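Local coordinates for protein DNA polymerase epsilon subunit 3 (Drosophila melanogaster, PDB 2BYK) that pairs with a second histone-fold protein to bind DNA and promote nucleosome sliding, and serves as an accessory subunit of DNA polymerase epsilon, at residues 22-25 with 26-29. Residues are numbered along the deposited sequence; the frame is centred on the assembly and turned at random.
Sequences ALPE and SASV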
loop_
_atom_site.group_PDB
_atom_site.type_symbol
_atom_site.label_atom_id
_atom_site.label_comp_id
_atom_site.label_asym_id
_atom_site.label_seq_id
_atom_site.Cartn_x
_atom_site.Cartn_y
_atom_site.Cartn_z
ATOM N N ALA B 22 -6.102 -3.180 11.939
ATOM C CA ALA B 22 -5.136 -2.111 12.215
ATOM C C ALA B 22 -5.546 -1.152 13.339
ATOM O O ALA B 22 -4.693 -0.601 14.029
ATOM C CB ALA B 22 -4.866 -1.311 10.926
ATOM N N LEU B 23 -6.848 -0.947 13.515
ATOM C CA LEU B 23 -7.354 -0.043 14.546
ATOM C C LEU B 23 -7.670 -0.814 15.820
ATOM O O LEU B 23 -7.832 -2.031 15.786
ATOM C CB LEU B 23 -8.642 0.658 14.069
ATOM C CG LEU B 23 -8.751 1.420 12.736
ATOM C CD1 LEU B 23 -10.077 2.178 12.711
ATOM C CD2 LEU B 23 -7.598 2.400 12.569
ATOM N N PRO B 24 -7.750 -0.116 16.967
ATOM C CA PRO B 24 -8.063 -0.763 18.249
ATOM C C PRO B 24 -9.359 -1.550 18.064
ATOM O O PRO B 24 -10.281 -1.068 17.405
ATOM C CB PRO B 24 -8.256 0.418 19.194
ATOM C CG PRO B 24 -7.313 1.431 18.652
ATOM C CD PRO B 24 -7.486 1.321 17.155
ATOM N N GLU B 25 -9.434 -2.748 18.637
ATOM C CA GLU B 25 -10.620 -3.593 18.496
ATOM C C GLU B 25 -11.923 -2.914 18.922
ATOM O O GLU B 25 -13.013 -3.413 18.634
ATOM C CB GLU B 25 -10.436 -4.885 19.293
ATOM C CG GLU B 25 -10.190 -4.658 20.771
ATOM C CD GLU B 25 -10.112 -5.950 21.555
ATOM O OE1 GLU B 25 -9.211 -6.770 21.273
ATOM O OE2 GLU B 25 -10.957 -6.144 22.455
ATOM N N SER B 26 -11.801 -1.771 19.592
ATOM C CA SER B 26 -12.956 -1.024 20.081
ATOM C C SER B 26 -13.294 0.198 19.237
ATOM O O SER B 26 -14.358 0.784 19.413
ATOM C CB SER B 26 -12.697 -0.571 21.518
ATOM O OG SER B 26 -11.467 0.142 21.607
ATOM N N ALA B 27 -12.389 0.583 18.337
ATOM C CA ALA B 27 -12.574 1.753 17.472
ATOM C C ALA B 27 -13.526 1.472 16.316
ATOM O O ALA B 27 -13.965 0.344 16.140
ATOM C CB ALA B 27 -11.225 2.213 16.927
ATOM N N SER B 28 -13.837 2.499 15.526
ATOM C CA SER B 28 -14.736 2.354 14.378
ATOM C C SER B 28 -14.367 3.250 13.187
ATOM O O SER B 28 -13.686 4.263 13.353
ATOM C CB SER B 28 -16.177 2.639 14.805
ATOM O OG SER B 28 -16.313 3.926 15.383
ATOM N N VAL B 29 -14.810 2.867 11.989
ATOM C CA VAL B 29 -14.539 3.643 10.775
ATOM C C VAL B 29 -15.849 3.884 10.042
ATOM O O VAL B 29 -16.597 2.944 9.781
ATOM C CB VAL B 29 -13.597 2.904 9.796
ATOM C CG1 VAL B 29 -12.970 3.898 8.822
ATOM C CG2 VAL B 29 -12.537 2.148 10.559
#
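The methyl of A27 lies in a shallow hollow formed by L23 and P24, its CB 3.9 Å from CD of the P24 ring and 4.2 Å from CB of L23. A type I beta turn from P24 to A27 folds this bump back onto the residues three and four positions earlier. Its closing bond runs from N of A27 to O of P24, 2.8 Å long and fairly straight at 157° about the hydrogen; the donor stands above the carbonyl plane, 52° out of it, rather than on a lone pair. The same P24 O also lies against the A27 methyl, with CB at 3.4 Å.

L23, just ahead of the turn, reaches V29, beyond it, with the end of its side chain. CG is set anti to the carbonyl carbon (chi1 -53°) and CD1 continues the extended line, which carries it to CG2 of V29. The two meet at 3.3 Å, a tight methyl-to-methyl approach, and the side chains cross at about a right angle. L23 is thus apposed at its base by A27 and at its end by V29, and it is buried although the contact lies near the surface.

At the outer bend the fit is looser: OG of S26 sits 4.0 Å from CB of P24, while the carboxylate of E25 extends away from the turn.

L23 is the first residue to leave helical geometry after helix 14-22, and the turn reverses the chain into strand 28-29, forming the loop between the first short helix and the long central helix 31-58 of the histone fold. S28 and V29 pair in parallel with a strand of the partner chain, continuing the sheet across the heterodimer interface, where P24 and A27 each pack against an aromatic side chain of that chain.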